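Local coordinates for conserved uncharacterized archaeal protein (Methanococcus maripaludis S2, PDB 2QZG) that is of unknown function but belongs to the UPF0147 family and folds into a compact, all-helical chain of four helices, at residues D41-A46 against Q63-I68. Sequence-based numbering, arbitrary orientation.
Sequences DNAKNA and QYLDDI
An antiparallel helical hairpin, formed by the consecutive helices 34-46 and 54-68 of a four-helix fold, is joined here: the axes of segments 41-46 and 63-68 approach to 8.9 Å with their directions 163° apart. The ring of Y64 carries most of the contact, lying against the backbone and first side-chain carbon of N42. CB of N42 sits over the middle of one face of the Y64 ring, 3.6 Å from its centroid and only 13° off the normal, a CH-pi contact. Asparagine suits this partly exposed place because its CB is apolar enough to meet the ring, while its amide continues past the ring near CE1, its plane turned 51° from that of the ring rather than stacked on it. With CG of Y64 anti to its own carbonyl carbon, beside the backbone N, the ring is put against N42, whose C and O lie near CD2 and CE2. CB of A46 meets the ring edge, 4.2 Å from CE2 of Y64. The small side chain of A43 suits the closest pair of backbones, 5.6 Å from CA of A43 to CA of Y64, and is consistent with the near approach of the helices there. CB of A43 lies 4.1 Å from CB of Y64 and 4.0 Å from CG of L65. With no hydrogen bond across, apolar and CH-pi contacts hold the pair. L65 also packs on L23 of helix 12-27 and on I82, I85 and V86 of helix 76-90, while A43 meets A61 and A46 meets T60 farther back along helix 54-68, bringing all four helices together around this pair.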
ATOM      1  N   ASP C  41       0.228  15.439  -7.774  1.00 45.54           N
ATOM      2  CA  ASP C  41      -0.825  16.400  -7.461  1.00 45.99           C
ATOM      3  C   ASP C  41      -2.007  16.211  -8.403  1.00 45.51           C
ATOM      4  O   ASP C  41      -3.172  16.252  -7.990  1.00 45.36           O
ATOM      5  CB  ASP C  41      -0.288  17.821  -7.478  1.00 45.92           C
ATOM      6  CG  ASP C  41      -0.964  18.679  -6.446  1.00 48.49           C
ATOM      7  OD1 ASP C  41      -1.370  18.106  -5.405  1.00 50.80           O
ATOM      8  OD2 ASP C  41      -1.125  19.899  -6.673  1.00 48.46           O
ATOM      9  N   ASN C  42      -1.685  15.928  -9.659  1.00 45.11           N
ATOM     10  CA  ASN C  42      -2.684  15.592 -10.662  1.00 44.97           C
ATOM     11  C   ASN C  42      -3.525  14.384 -10.261  1.00 44.24           C
ATOM     12  O   ASN C  42      -4.761  14.380 -10.397  1.00 42.57           O
ATOM     13  CB  ASN C  42      -1.993  15.369 -12.002  1.00 45.39           C
ATOM     14  CG  ASN C  42      -1.396  16.653 -12.568  1.00 46.12           C
ATOM     15  OD1 ASN C  42      -1.731  17.752 -12.121  1.00 46.64           O
ATOM     16  ND2 ASN C  42      -0.513  16.518 -13.546  1.00 44.85           N
ATOM     17  N   ALA C  43      -2.848  13.362  -9.747  1.00 44.61           N
ATOM     18  CA  ALA C  43      -3.512  12.142  -9.285  1.00 44.49           C
ATOM     19  C   ALA C  43      -4.416  12.447  -8.091  1.00 45.08           C
ATOM     20  O   ALA C  43      -5.569  11.983  -8.017  1.00 45.69           O
ATOM     21  CB  ALA C  43      -2.472  11.107  -8.908  1.00 44.38           C
ATOM     22  N   LYS C  44      -3.895  13.250  -7.166  1.00 44.69           N
ATOM     23  CA  LYS C  44      -4.638  13.642  -5.981  1.00 45.36           C
ATOM     24  C   LYS C  44      -5.919  14.422  -6.324  1.00 45.54           C
ATOM     25  O   LYS C  44      -6.980  14.163  -5.747  1.00 45.72           O
ATOM     26  CB  LYS C  44      -3.722  14.431  -5.040  1.00 45.64           C
ATOM     27  CG  LYS C  44      -4.330  14.692  -3.680  1.00 48.03           C
ATOM     28  CD  LYS C  44      -3.437  15.583  -2.821  1.00 51.65           C
ATOM     29  CE  LYS C  44      -4.299  16.565  -2.059  1.00 52.89           C
ATOM     30  NZ  LYS C  44      -3.563  17.523  -1.180  1.00 55.60           N
ATOM     31  N   ASN C  45      -5.826  15.369  -7.262  1.00 45.08           N
ATOM     32  CA  ASN C  45      -7.006  16.112  -7.686  1.00 45.54           C
ATOM     33  C   ASN C  45      -7.990  15.271  -8.498  1.00 45.09           C
ATOM     34  O   ASN C  45      -9.178  15.524  -8.459  1.00 44.92           O
ATOM     35  CB  ASN C  45      -6.611  17.375  -8.463  1.00 45.45           C
ATOM     36  CG  ASN C  45      -5.885  18.381  -7.596  1.00 46.71           C
ATOM     37  OD1 ASN C  45      -6.268  18.624  -6.460  1.00 48.06           O
ATOM     38  ND2 ASN C  45      -4.837  18.975  -8.136  1.00 47.14           N
ATOM     39  N   ALA C  46      -7.480  14.297  -9.246  1.00 45.39           N
ATOM     40  CA  ALA C  46      -8.326  13.322  -9.959  1.00 46.33           C
ATOM     41  C   ALA C  46      -9.294  12.591  -9.019  1.00 47.04           C
ATOM     42  O   ALA C  46     -10.430  12.306  -9.395  1.00 47.04           O
ATOM     43  CB  ALA C  46      -7.459  12.313 -10.725  1.00 45.61           C
ATOM     44  N   GLN C  63      -3.686   6.241 -13.553  1.00 45.37           N
ATOM     45  CA  GLN C  63      -3.159   6.548 -14.880  1.00 46.43           C
ATOM     46  C   GLN C  63      -2.076   7.613 -14.822  1.00 46.33           C
ATOM     47  O   GLN C  63      -1.023   7.443 -15.424  1.00 46.78           O
ATOM     48  CB  GLN C  63      -4.275   6.991 -15.826  1.00 46.62           C
ATOM     49  CG  GLN C  63      -3.879   7.008 -17.282  1.00 48.52           C
ATOM     50  CD  GLN C  63      -4.203   5.707 -17.991  1.00 53.23           C
ATOM     51  OE1 GLN C  63      -5.373   5.429 -18.298  1.00 55.59           O
ATOM     52  NE2 GLN C  63      -3.172   4.912 -18.288  1.00 53.02           N
ATOM     53  N   TYR C  64      -2.336   8.705 -14.104  1.00 46.35           N
ATOM     54  CA  TYR C  64      -1.316   9.746 -13.876  1.00 46.29           C
ATOM     55  C   TYR C  64      -0.012   9.165 -13.335  1.00 46.29           C
ATOM     56  O   TYR C  64       1.064   9.519 -13.785  1.00 46.02           O
ATOM     57  CB  TYR C  64      -1.817  10.829 -12.911  1.00 45.69           C
ATOM     58  CG  TYR C  64      -2.667  11.896 -13.561  1.00 46.24           C
ATOM     59  CD1 TYR C  64      -2.119  12.782 -14.499  1.00 45.83           C
ATOM     60  CD2 TYR C  64      -4.020  12.024 -13.245  1.00 45.20           C
ATOM     61  CE1 TYR C  64      -2.911  13.778 -15.108  1.00 46.41           C
ATOM     62  CE2 TYR C  64      -4.819  13.013 -13.852  1.00 46.04           C
ATOM     63  CZ  TYR C  64      -4.257  13.882 -14.777  1.00 45.71           C
ATOM     64  OH  TYR C  64      -5.045  14.855 -15.372  1.00 48.52           O
ATOM     65  N   LEU C  65      -0.134   8.262 -12.372  1.00 46.74           N
ATOM     66  CA  LEU C  65       1.020   7.675 -11.703  1.00 47.27           C
ATOM     67  C   LEU C  65       1.723   6.647 -12.574  1.00 47.92           C
ATOM     68  O   LEU C  65       2.958   6.598 -12.597  1.00 48.75           O
ATOM     69  CB  LEU C  65       0.599   7.065 -10.357  1.00 46.72           C
ATOM     70  CG  LEU C  65       0.148   8.113  -9.331  1.00 46.86           C
ATOM     71  CD1 LEU C  65      -0.450   7.431  -8.105  1.00 47.93           C
ATOM     72  CD2 LEU C  65       1.294   9.076  -8.942  1.00 45.61           C
ATOM     73  N   ASP C  66       0.946   5.845 -13.304  1.00 48.42           N
ATOM     74  CA  ASP C  66       1.521   4.850 -14.235  1.00 48.96           C
ATOM     75  C   ASP C  66       2.257   5.519 -15.387  1.00 48.66           C
ATOM     76  O   ASP C  66       3.290   5.033 -15.822  1.00 48.74           O
ATOM     77  CB  ASP C  66       0.447   3.923 -14.804  1.00 49.10           C
ATOM     78  CG  ASP C  66       0.052   2.818 -13.851  1.00 50.91           C
ATOM     79  OD1 ASP C  66       0.609   2.722 -12.730  1.00 53.33           O
ATOM     80  OD2 ASP C  66      -0.831   2.020 -14.230  1.00 53.96           O
ATOM     81  N   ASP C  67       1.713   6.629 -15.884  1.00 48.55           N
ATOM     82  CA  ASP C  67       2.349   7.391 -16.962  1.00 48.48           C
ATOM     83  C   ASP C  67       3.697   7.964 -16.532  1.00 47.91           C
ATOM     84  O   ASP C  67       4.625   8.044 -17.331  1.00 48.13           O
ATOM     85  CB  ASP C  67       1.441   8.541 -17.433  1.00 48.72           C
ATOM     86  CG  ASP C  67       0.214   8.060 -18.212  1.00 49.98           C
ATOM     87  OD1 ASP C  67      -0.097   6.830 -18.212  1.00 49.77           O
ATOM     88  OD2 ASP C  67      -0.447   8.939 -18.817  1.00 48.34           O
ATOM     89  N   ILE C  68       3.791   8.381 -15.275  1.00 47.42           N
ATOM     90  CA  ILE C  68       5.004   9.023 -14.763  1.00 47.29           C
ATOM     91  C   ILE C  68       6.020   7.992 -14.259  1.00 47.60           C
ATOM     92  O   ILE C  68       7.174   8.321 -13.998  1.00 47.55           O
ATOM     93  CB  ILE C  68       4.669  10.092 -13.675  1.00 46.92           C
ATOM     94  CG1 ILE C  68       5.692  11.229 -13.693  1.00 46.46           C
ATOM     95  CG2 ILE C  68       4.513   9.467 -12.283  1.00 47.10           C
ATOM     96  CD1 ILE C  68       5.435  12.285 -14.760  1.00 44.66           C
TER